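Long-range contacts in bifunctional protein FolD (Thermus thermophilus, PDB 6V6Y), which probably oxidises 5,10-methylenetetrahydrofolate to the 5,10-methenyl form with NADP(+) and then hydrolyses this to 10-formyltetrahydrofolate, as a homodimer: residues A[26-31]-A[272-277]; A[70-75]-A[100-105]; A[207-212]-A[229-234]. All blocks are in the same frame, centred on the assembly; numbering follows the deposited sequence.

How the interactions relate
Interaction 1 closes a long loop of chain that contains the other two: it sets the C-terminal end of helix 257-276, from the NAD(P)-binding domain, against the loop before strand 31-37 in the catalytic domain. Interaction 2 stays inside the catalytic domain, joining the starts of helices 72-84 and 103-109, and interaction 3 stays inside the NAD(P)-binding domain at the edge of the NADP site. The first two are partly buried, the third lies at the surface. Their chemistry differs accordingly: apolar packing at a ring edge with a cation-pi stack over its face, then a buried carboxylate with one backbone hydrogen bond and a salt bridge, then a proline-asparagine contact beside the cofactor. None touches another.

Interaction 1 of 3, residues A[26-31]-A[272-277]; sequences LSFTPS and AALLRR
Phe28 meets the C-terminal end of the chain on two sides: Ala273 and Leu274 at its ring edge, Arg277 over a face. The tight part is apolar and lies along the rim of the ring. Leu274 CD2 meets Phe28 CZ in the ring plane at 3.4 Å, and Ala273 CB closes on Phe28 CE2 at 3.5 Å. The same Leu274 methyl also reaches Leu26, with CD2 3.7 Å from Leu26 CD1, so one branch touches both loop side chains. Pro30 extends this apolar strip more loosely, its CB 4.3 Å from Ala273 CB. The more exposed side belongs to the C-terminal residue. Arg277, extended from CG to NE, passes across one face of the phenyl ring: its CD stands over the ring centre, 3.8 Å from the Phe28 centroid, and the guanidinium follows nearly flat, planes 15° apart. Arg277 CZ is 4.1 Å from the Phe28 centroid and displaced from the ring normal, an off-centre cation-pi contact, while NH1 comes closest, 3.3 Å from Phe28 CD2. Asp89 gathers Arg277 NH2 and Arg276 NH1 in salt bridges and accepts a bond from Ser31 N, which should restrain the stacked group. The chain's last helix, coming from the NAD(P)-binding domain, thus returns to pack on the N-terminal alpha/beta catalytic domain, joining the two domains of the FolD fold.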
loop_
_atom_site.group_PDB
_atom_site.type_symbol
_atom_site.label_atom_id
_atom_site.label_comp_id
_atom_site.label_asym_id
_atom_site.label_seq_id
_atom_site.Cartn_x
_atom_site.Cartn_y
_atom_site.Cartn_z
ATOM N N LEU A 26 -22.369 24.499 -8.172
ATOM C CA LEU A 26 -22.734 23.266 -8.848
ATOM C C LEU A 26 -24.216 23.286 -9.190
ATOM O O LEU A 26 -25.043 23.797 -8.422
ATOM C CB LEU A 26 -22.405 22.041 -7.985
ATOM C CG LEU A 26 -20.928 21.650 -7.975
ATOM C CD1 LEU A 26 -20.709 20.374 -7.186
ATOM C CD2 LEU A 26 -20.404 21.506 -9.393
ATOM N N SER A 27 -24.535 22.743 -10.364
ATOM C CA SER A 27 -25.927 22.576 -10.759
ATOM C C SER A 27 -26.640 21.604 -9.829
ATOM O O SER A 27 -27.656 21.941 -9.204
ATOM C CB SER A 27 -25.988 22.086 -12.208
ATOM O OG SER A 27 -27.117 21.256 -12.418
ATOM N N PHE A 28 -26.088 20.394 -9.707
ATOM C CA PHE A 28 -26.705 19.253 -9.053
ATOM C C PHE A 28 -26.393 19.207 -7.556
ATOM O O PHE A 28 -25.739 20.088 -6.985
ATOM C CB PHE A 28 -26.222 17.964 -9.710
ATOM C CG PHE A 28 -24.773 17.639 -9.414
ATOM C CD1 PHE A 28 -23.745 18.344 -10.028
ATOM C CD2 PHE A 28 -24.440 16.628 -8.517
ATOM C CE1 PHE A 28 -22.412 18.042 -9.757
ATOM C CE2 PHE A 28 -23.115 16.322 -8.244
ATOM C CZ PHE A 28 -22.102 17.030 -8.864
ATOM N N THR A 29 -26.869 18.138 -6.919
ATOM C CA THR A 29 -26.528 17.814 -5.546
ATOM C C THR A 29 -26.059 16.361 -5.473
ATOM O O THR A 29 -26.584 15.500 -6.199
ATOM C CB THR A 29 -27.732 18.068 -4.619
ATOM O OG1 THR A 29 -27.316 18.029 -3.246
ATOM C CG2 THR A 29 -28.828 17.060 -4.851
ATOM N N PRO A 30 -25.040 16.064 -4.658
ATOM C CA PRO A 30 -24.543 14.684 -4.585
ATOM C C PRO A 30 -25.545 13.784 -3.886
ATOM O O PRO A 30 -26.334 14.221 -3.038
ATOM C CB PRO A 30 -23.239 14.799 -3.779
ATOM C CG PRO A 30 -22.941 16.265 -3.678
ATOM C CD PRO A 30 -24.262 16.972 -3.801
ATOM N N SER A 31 -25.501 12.506 -4.253
ATOM C CA SER A 31 -26.462 11.522 -3.777
ATOM C C SER A 31 -25.704 10.341 -3.183
ATOM O O SER A 31 -24.903 9.702 -3.875
ATOM C CB SER A 31 -27.378 11.074 -4.924
ATOM O OG SER A 31 -28.200 9.985 -4.542
ATOM N N ALA A 272 -16.650 11.810 -5.637
ATOM C CA ALA A 272 -17.169 10.753 -6.497
ATOM C C ALA A 272 -18.138 11.317 -7.527
ATOM O O ALA A 272 -18.099 10.930 -8.699
ATOM C CB ALA A 272 -17.851 9.672 -5.654
ATOM N N ALA A 273 -19.008 12.240 -7.101
ATOM C CA ALA A 273 -19.957 12.865 -8.020
ATOM C C ALA A 273 -19.239 13.587 -9.156
ATOM O O ALA A 273 -19.573 13.402 -10.333
ATOM C CB ALA A 273 -20.862 13.836 -7.256
ATOM N N LEU A 274 -18.242 14.416 -8.821
ATOM C CA LEU A 274 -17.551 15.211 -9.833
ATOM C C LEU A 274 -16.647 14.354 -10.715
ATOM O O LEU A 274 -16.380 14.720 -11.864
ATOM C CB LEU A 274 -16.750 16.326 -9.154
ATOM C CG LEU A 274 -17.517 17.191 -8.147
ATOM C CD1 LEU A 274 -16.686 18.358 -7.624
ATOM C CD2 LEU A 274 -18.787 17.704 -8.770
ATOM N N LEU A 275 -16.174 13.212 -10.209
ATOM C CA LEU A 275 -15.337 12.333 -11.024
ATOM C C LEU A 275 -16.135 11.697 -12.161
ATOM O O LEU A 275 -15.597 11.480 -13.253
ATOM C CB LEU A 275 -14.690 11.258 -10.148
ATOM C CG LEU A 275 -13.230 11.479 -9.727
ATOM C CD1 LEU A 275 -12.991 12.916 -9.240
ATOM C CD2 LEU A 275 -12.810 10.467 -8.665
ATOM N N ARG A 276 -17.413 11.385 -11.928
ATOM C CA ARG A 276 -18.295 10.944 -13.008
ATOM C C ARG A 276 -18.647 12.128 -13.908
ATOM O O ARG A 276 -18.173 12.220 -15.047
ATOM C CB ARG A 276 -19.568 10.307 -12.445
ATOM C CG ARG A 276 -19.448 8.842 -12.042
ATOM C CD ARG A 276 -20.595 8.467 -11.098
ATOM N NE ARG A 276 -21.869 8.378 -11.802
ATOM C CZ ARG A 276 -22.964 9.092 -11.532
ATOM N NH1 ARG A 276 -22.991 9.985 -10.548
ATOM N NH2 ARG A 276 -24.053 8.907 -12.265
ATOM N N ARG A 277 -19.473 13.039 -13.396
ATOM C CA ARG A 277 -19.775 14.296 -14.077
ATOM C C ARG A 277 -18.583 15.263 -14.008
ATOM O O ARG A 277 -17.887 15.512 -15.001
ATOM C CB ARG A 277 -21.015 14.952 -13.454
ATOM C CG ARG A 277 -21.987 13.974 -12.815
ATOM C CD ARG A 277 -22.836 14.641 -11.747
ATOM N NE ARG A 277 -23.482 13.664 -10.870
ATOM C CZ ARG A 277 -24.772 13.698 -10.530
ATOM N NH1 ARG A 277 -25.547 14.670 -10.989
ATOM N NH2 ARG A 277 -25.294 12.770 -9.727
#

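Interaction 2 of 3, residues A[70-75]-A[100-105]; sequences LPEEAL and HIRTQR
Glu72 reaches across to Arg102 with both carboxylate oxygens. OE1 of Glu72 accepts the backbone N-H of Arg102 at 3.0 Å, nearly along the C-O axis and almost straight at 170°. Glu72 OE2 forms a salt bridge with Arg102 NH1 at 2.9 Å, but it sits over a face of the guanidinium, whose plane is turned 63° from the carboxylate; charge, not a directed N-H, makes this link. Bends at chi2 and chi3 fold the arginine chain back over the acid. At the other end of the contact, His100 NE2 donates to Leu70 O; the modelled separation of 2.4 Å is very short and its exact value doubtful. Between these polar ends lies Ile101: CG1 rests on Glu72 CB at 3.7 Å, and CD1 meets Leu75 CD1 tightly, at 3.5 Å. Further out, Leu37 of strand 31-37 and Val106 of helix 103-109 pack on Leu75 and Ile101. The Arg102 N-H and guanidinium would both tend to stabilise the negative charge of the buried carboxylate; Glu72 also opens helix 72-84 right after its N-cap Pro71, and that N-terminal end would probably suit an acid too.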
loop_
_atom_site.group_PDB
_atom_site.type_symbol
_atom_site.label_atom_id
_atom_site.label_comp_id
_atom_site.label_asym_id
_atom_site.label_seq_id
_atom_site.Cartn_x
_atom_site.Cartn_y
_atom_site.Cartn_z
ATOM N N LEU A 70 -30.147 -11.450 4.482
ATOM C CA LEU A 70 -30.143 -11.198 3.053
ATOM C C LEU A 70 -29.053 -12.045 2.394
ATOM O O LEU A 70 -27.920 -12.083 2.893
ATOM C CB LEU A 70 -29.919 -9.717 2.767
ATOM C CG LEU A 70 -30.002 -9.327 1.288
ATOM C CD1 LEU A 70 -31.450 -9.172 0.849
ATOM C CD2 LEU A 70 -29.228 -8.049 1.015
ATOM N N PRO A 71 -29.354 -12.761 1.312
ATOM C CA PRO A 71 -28.304 -13.519 0.613
ATOM C C PRO A 71 -27.312 -12.595 -0.077
ATOM O O PRO A 71 -27.664 -11.511 -0.556
ATOM C CB PRO A 71 -29.084 -14.345 -0.416
ATOM C CG PRO A 71 -30.356 -13.581 -0.626
ATOM C CD PRO A 71 -30.680 -12.930 0.687
ATOM N N GLU A 72 -26.055 -13.048 -0.154
ATOM C CA GLU A 72 -25.034 -12.190 -0.743
ATOM C C GLU A 72 -25.310 -11.939 -2.222
ATOM O O GLU A 72 -24.906 -10.900 -2.759
ATOM C CB GLU A 72 -23.638 -12.789 -0.516
ATOM C CG GLU A 72 -23.071 -13.572 -1.671
ATOM C CD GLU A 72 -21.593 -13.921 -1.490
ATOM O OE1 GLU A 72 -21.028 -13.689 -0.398
ATOM O OE2 GLU A 72 -20.989 -14.426 -2.449
ATOM N N GLU A 73 -26.042 -12.845 -2.868
ATOM C CA GLU A 73 -26.421 -12.663 -4.263
ATOM C C GLU A 73 -27.378 -11.488 -4.421
ATOM O O GLU A 73 -27.305 -10.749 -5.411
ATOM C CB GLU A 73 -27.053 -13.953 -4.812
ATOM C CG GLU A 73 -26.250 -15.263 -4.590
ATOM C CD GLU A 73 -25.993 -15.652 -3.107
ATOM O OE1 GLU A 73 -26.622 -15.070 -2.182
ATOM O OE2 GLU A 73 -25.138 -16.539 -2.863
ATOM N N ALA A 74 -28.290 -11.303 -3.461
ATOM C CA ALA A 74 -29.175 -10.140 -3.496
ATOM C C ALA A 74 -28.404 -8.842 -3.240
ATOM O O ALA A 74 -28.639 -7.839 -3.927
ATOM C CB ALA A 74 -30.309 -10.311 -2.483
ATOM N N LEU A 75 -27.483 -8.840 -2.265
ATOM C CA LEU A 75 -26.634 -7.666 -2.040
ATOM C C LEU A 75 -25.891 -7.261 -3.302
ATOM O O LEU A 75 -25.868 -6.080 -3.672
ATOM C CB LEU A 75 -25.628 -7.934 -0.925
ATOM C CG LEU A 75 -25.660 -7.108 0.359
ATOM C CD1 LEU A 75 -24.393 -7.364 1.154
ATOM C CD2 LEU A 75 -25.837 -5.608 0.097
ATOM N N HIS A 100 -22.303 -14.909 6.561
ATOM C CA HIS A 100 -22.598 -15.658 5.349
ATOM C C HIS A 100 -22.238 -14.892 4.083
ATOM O O HIS A 100 -22.430 -15.421 2.977
ATOM C CB HIS A 100 -24.076 -16.072 5.332
ATOM C CG HIS A 100 -25.031 -14.953 5.031
ATOM N ND1 HIS A 100 -25.549 -14.132 6.009
ATOM C CD2 HIS A 100 -25.580 -14.540 3.863
ATOM C CE1 HIS A 100 -26.369 -13.255 5.458
ATOM N NE2 HIS A 100 -26.401 -13.477 4.155
ATOM N N ILE A 101 -21.687 -13.687 4.225
ATOM C CA ILE A 101 -21.421 -12.780 3.113
ATOM C C ILE A 101 -19.920 -12.537 3.029
ATOM O O ILE A 101 -19.274 -12.250 4.045
ATOM C CB ILE A 101 -22.192 -11.454 3.275
ATOM C CG1 ILE A 101 -23.685 -11.704 3.020
ATOM C CG2 ILE A 101 -21.622 -10.369 2.357
ATOM C CD1 ILE A 101 -24.473 -10.493 2.626
ATOM N N ARG A 102 -19.373 -12.656 1.816
ATOM C CA ARG A 102 -17.949 -12.446 1.567
ATOM C C ARG A 102 -17.686 -10.952 1.388
ATOM O O ARG A 102 -17.973 -10.382 0.327
ATOM C CB ARG A 102 -17.502 -13.241 0.340
ATOM C CG ARG A 102 -17.472 -14.763 0.535
ATOM C CD ARG A 102 -18.318 -15.496 -0.525
ATOM N NE ARG A 102 -17.887 -15.170 -1.886
ATOM C CZ ARG A 102 -18.328 -15.774 -2.988
ATOM N NH1 ARG A 102 -19.231 -16.747 -2.901
ATOM N NH2 ARG A 102 -17.868 -15.399 -4.180
ATOM N N THR A 103 -17.103 -10.331 2.416
ATOM C CA THR A 103 -16.945 -8.877 2.443
ATOM C C THR A 103 -16.124 -8.369 1.257
ATOM O O THR A 103 -16.558 -7.459 0.541
ATOM C CB THR A 103 -16.324 -8.465 3.779
ATOM O OG1 THR A 103 -17.234 -8.822 4.826
ATOM C CG2 THR A 103 -16.060 -6.976 3.838
ATOM N N GLN A 104 -14.939 -8.950 1.028
ATOM C CA GLN A 104 -14.123 -8.554 -0.120
ATOM C C GLN A 104 -14.941 -8.597 -1.410
ATOM O O GLN A 104 -14.885 -7.670 -2.229
ATOM C CB GLN A 104 -12.868 -9.451 -0.215
ATOM C CG GLN A 104 -12.300 -9.676 -1.646
ATOM C CD GLN A 104 -10.967 -10.487 -1.695
ATOM O OE1 GLN A 104 -10.643 -11.258 -0.780
ATOM N NE2 GLN A 104 -10.199 -10.297 -2.769
ATOM N N ARG A 105 -15.748 -9.642 -1.582
ATOM C CA ARG A 105 -16.547 -9.771 -2.791
ATOM C C ARG A 105 -17.551 -8.626 -2.920
ATOM O O ARG A 105 -17.769 -8.106 -4.020
ATOM C CB ARG A 105 -17.254 -11.126 -2.795
ATOM C CG ARG A 105 -18.055 -11.390 -4.050
ATOM C CD ARG A 105 -17.336 -12.322 -5.004
ATOM N NE ARG A 105 -18.224 -12.824 -6.059
ATOM C CZ ARG A 105 -18.623 -12.119 -7.124
ATOM N NH1 ARG A 105 -18.225 -10.860 -7.292
ATOM N NH2 ARG A 105 -19.428 -12.676 -8.030
#

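Interaction 3 of 3, residues A[207-212]-A[229-234]; sequences GRPHLV and NRVEGR. With NAP (NADP nicotinamide-adenine-dinucleotide phosphate), chain B.
At the rim of the NADP pocket in the Rossmann-type domain, the loop after strand 201-204 meets the short hairpin 229-236, and Gly207, Arg208 and Asn229 all belong to the cofactor site. Across the contact, Pro209 lays its ring against the Asn229 side chain, CG to CB 3.6 Å, and the same Pro209 CG reaches Val231 CG2 at 3.9 Å. The Asn229 CG is anti to its carbonyl carbon (chi1 -54°), which carries the amide toward the Gly207-Arg208 peptide: OD1 stops 3.0 Å from Gly207 C and 3.2 Å from Gly207 O, two acceptors side by side without a hydrogen bond. Leu236 O and Asp238 OD1 hold the amide in that orientation through bonds from ND2. Asp238 also receives Gly207 N through its other carboxylate oxygen, tying loop and hairpin together. Gly207, without a side chain, lets O3D of the NADP ribose next to the nicotinamide come within 3.2 Å of its CA. The N7A/C8A edge of the adenine is directed at the guanidinium face of Arg208, steeply turned; NE to N7A of NADP, 3.1 Å, is a close approach without a directed N-H. A weak, nearly straight bond from Arg208 NH1 to Gly207 O (3.4 Å, 173°) adds a link back to the loop. A type II turn from Arg208 to Leu211 presents Pro209, and a type I' turn from Val231 to Arg234 makes the two-residue connection of antiparallel strands 229-231 and 234-236. Loops at the C-terminal ends of parallel strands line the dinucleotide site, as in Rossmann folds.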
loop_
_atom_site.group_PDB
_atom_site.type_symbol
_atom_site.label_atom_id
_atom_site.label_comp_id
_atom_site.label_asym_id
_atom_site.label_seq_id
_atom_site.Cartn_x
_atom_site.Cartn_y
_atom_site.Cartn_z
ATOM N N GLY A 207 -8.067 -0.499 19.047
ATOM C CA GLY A 207 -9.273 -0.974 19.703
ATOM C C GLY A 207 -9.050 -1.638 21.045
ATOM O O GLY A 207 -9.720 -2.629 21.358
ATOM N N ARG A 208 -8.118 -1.122 21.846
ATOM C CA ARG A 208 -7.887 -1.572 23.220
ATOM C C ARG A 208 -7.977 -0.327 24.091
ATOM O O ARG A 208 -7.142 0.589 23.940
ATOM C CB ARG A 208 -6.526 -2.269 23.385
ATOM C CG ARG A 208 -6.170 -3.353 22.321
ATOM C CD ARG A 208 -7.234 -4.453 22.177
ATOM N NE ARG A 208 -6.799 -5.610 21.372
ATOM C CZ ARG A 208 -7.464 -6.085 20.303
ATOM N NH1 ARG A 208 -8.593 -5.493 19.899
ATOM N NH2 ARG A 208 -7.005 -7.146 19.623
ATOM N N PRO A 209 -8.949 -0.230 25.001
ATOM C CA PRO A 209 -9.157 1.030 25.734
ATOM C C PRO A 209 -7.956 1.403 26.594
ATOM O O PRO A 209 -7.467 0.600 27.387
ATOM C CB PRO A 209 -10.395 0.749 26.596
ATOM C CG PRO A 209 -10.981 -0.525 26.094
ATOM C CD PRO A 209 -9.896 -1.284 25.401
ATOM N N HIS A 210 -7.482 2.639 26.419
ATOM C CA HIS A 210 -6.406 3.216 27.231
ATOM C C HIS A 210 -5.162 2.327 27.280
ATOM O O HIS A 210 -4.403 2.345 28.259
ATOM C CB HIS A 210 -6.893 3.526 28.644
ATOM C CG HIS A 210 -7.982 4.548 28.689
ATOM N ND1 HIS A 210 -8.489 5.045 29.871
ATOM C CD2 HIS A 210 -8.668 5.164 27.696
ATOM C CE1 HIS A 210 -9.439 5.925 29.604
ATOM N NE2 HIS A 210 -9.563 6.020 28.292
ATOM N N LEU A 211 -4.932 1.566 26.206
ATOM C CA LEU A 211 -3.746 0.716 26.116
ATOM C C LEU A 211 -2.457 1.532 26.205
ATOM O O LEU A 211 -1.539 1.185 26.961
ATOM C CB LEU A 211 -3.823 -0.088 24.818
ATOM C CG LEU A 211 -2.894 -1.231 24.409
ATOM C CD1 LEU A 211 -1.731 -0.710 23.648
ATOM C CD2 LEU A 211 -2.424 -1.970 25.617
ATOM N N VAL A 212 -2.376 2.642 25.480
ATOM C CA VAL A 212 -1.126 3.399 25.395
ATOM C C VAL A 212 -0.958 4.293 26.627
ATOM O O VAL A 212 -1.763 5.202 26.866
ATOM C CB VAL A 212 -1.075 4.224 24.101
ATOM C CG1 VAL A 212 0.167 5.139 24.068
ATOM C CG2 VAL A 212 -1.119 3.293 22.894
ATOM N N ASN A 229 -13.785 2.754 21.955
ATOM C CA ASN A 229 -14.063 1.568 22.763
ATOM C C ASN A 229 -15.252 1.850 23.683
ATOM O O ASN A 229 -15.140 2.631 24.639
ATOM C CB ASN A 229 -12.825 1.152 23.558
ATOM C CG ASN A 229 -11.598 0.956 22.671
ATOM O OD1 ASN A 229 -11.451 -0.068 22.015
ATOM N ND2 ASN A 229 -10.724 1.955 22.638
ATOM N N ARG A 230 -16.389 1.216 23.377
ATOM C CA ARG A 230 -17.592 1.293 24.202
ATOM C C ARG A 230 -17.352 0.524 25.497
ATOM O O ARG A 230 -17.255 -0.708 25.489
ATOM C CB ARG A 230 -18.783 0.723 23.433
ATOM C CG ARG A 230 -18.860 1.154 21.960
ATOM C CD ARG A 230 -19.592 0.129 21.086
ATOM N NE ARG A 230 -21.038 0.368 21.001
ATOM C CZ ARG A 230 -21.615 1.349 20.305
ATOM N NH1 ARG A 230 -20.868 2.210 19.617
ATOM N NH2 ARG A 230 -22.945 1.473 20.291
ATOM N N VAL A 231 -17.236 1.248 26.610
ATOM C CA VAL A 231 -16.895 0.673 27.909
ATOM C C VAL A 231 -17.650 1.448 28.985
ATOM O O VAL A 231 -17.434 2.655 29.150
ATOM C CB VAL A 231 -15.378 0.711 28.179
ATOM C CG1 VAL A 231 -15.090 0.566 29.668
ATOM C CG2 VAL A 231 -14.674 -0.392 27.390
ATOM N N GLU A 232 -18.537 0.759 29.714
ATOM C CA GLU A 232 -19.301 1.365 30.806
ATOM C C GLU A 232 -20.117 2.553 30.303
ATOM O O GLU A 232 -20.152 3.622 30.920
ATOM C CB GLU A 232 -18.384 1.787 31.961
ATOM C CG GLU A 232 -17.372 0.739 32.398
ATOM C CD GLU A 232 -17.531 0.344 33.856
ATOM O OE1 GLU A 232 -16.499 0.172 34.546
ATOM O OE2 GLU A 232 -18.688 0.201 34.313
ATOM N N GLY A 233 -20.741 2.370 29.138
ATOM C CA GLY A 233 -21.588 3.401 28.559
ATOM C C GLY A 233 -20.852 4.652 28.110
ATOM O O GLY A 233 -21.462 5.604 27.607
ATOM N N ARG A 234 -19.536 4.658 28.299
ATOM C CA ARG A 234 -18.663 5.714 27.813
ATOM C C ARG A 234 -17.989 5.301 26.504
ATOM O O ARG A 234 -18.102 4.165 26.023
ATOM C CB ARG A 234 -17.598 6.063 28.855
ATOM C CG ARG A 234 -18.140 6.602 30.150
ATOM C CD ARG A 234 -17.151 7.572 30.782
ATOM N NE ARG A 234 -17.702 8.925 30.870
ATOM C CZ ARG A 234 -16.994 10.041 30.712
ATOM N NH1 ARG A 234 -15.689 9.978 30.451
ATOM N NH2 ARG A 234 -17.593 11.223 30.815
HETATM P PA NAP B . -8.574 -3.942 13.418
HETATM O O1A NAP B . -9.831 -4.387 14.059
HETATM O O2A NAP B . -8.369 -4.611 12.114
HETATM O O5B NAP B . -7.333 -4.205 14.409
HETATM C C5B NAP B . -6.500 -3.127 14.771
HETATM C C4B NAP B . -5.030 -3.528 14.727
HETATM O O4B NAP B . -4.402 -3.185 15.945
HETATM C C3B NAP B . -4.823 -5.018 14.517
HETATM O O3B NAP B . -4.483 -5.251 13.170
HETATM C C2B NAP B . -3.705 -5.415 15.471
HETATM O O2B NAP B . -2.525 -5.800 14.799
HETATM C C1B NAP B . -3.439 -4.160 16.295
HETATM N N9A NAP B . -3.498 -4.469 17.737
HETATM C C8A NAP B . -4.597 -4.903 18.432
HETATM N N7A NAP B . -4.246 -5.075 19.726
HETATM C C5A NAP B . -2.941 -4.755 19.870
HETATM C C6A NAP B . -2.093 -4.753 20.971
HETATM N N6A NAP B . -2.547 -5.118 22.166
HETATM N N1A NAP B . -0.777 -4.369 20.817
HETATM C C2A NAP B . -0.314 -3.991 19.574
HETATM N N3A NAP B . -1.163 -3.995 18.485
HETATM C C4A NAP B . -2.457 -4.375 18.627
HETATM O O3 NAP B . -8.576 -2.340 13.259
HETATM P PN NAP B . -9.763 -1.281 13.014
HETATM O O1N NAP B . -10.793 -1.923 12.167
HETATM O O2N NAP B . -9.160 0.007 12.604
HETATM O O5D NAP B . -10.358 -1.116 14.500
HETATM C C5D NAP B . -9.546 -0.586 15.524
HETATM C C4D NAP B . -10.329 0.416 16.361
HETATM O O4D NAP B . -10.485 1.641 15.666
HETATM C C3D NAP B . -11.722 -0.110 16.674
HETATM O O3D NAP B . -11.926 -0.116 18.067
HETATM C C2D NAP B . -12.671 0.868 16.022
HETATM O O2D NAP B . -13.730 1.177 16.897
HETATM C C1D NAP B . -11.818 2.098 15.778
HETATM N N1N NAP B . -12.252 2.799 14.556
HETATM C C2N NAP B . -12.672 4.094 14.649
HETATM C C3N NAP B . -13.091 4.779 13.517
HETATM C C7N NAP B . -13.444 6.232 13.617
HETATM O O7N NAP B . -13.973 6.888 12.488
HETATM N N7N NAP B . -13.244 6.866 14.770
HETATM C C4N NAP B . -13.077 4.143 12.282
HETATM C C5N NAP B . -12.647 2.825 12.199
HETATM C C6N NAP B . -12.234 2.160 13.348
HETATM P P2B NAP B . -2.401 -7.223 14.050
HETATM O O1X NAP B . -3.090 -7.150 12.708
HETATM O O2X NAP B . -0.937 -7.530 13.843
HETATM O O3X NAP B . -3.040 -8.304 14.890
#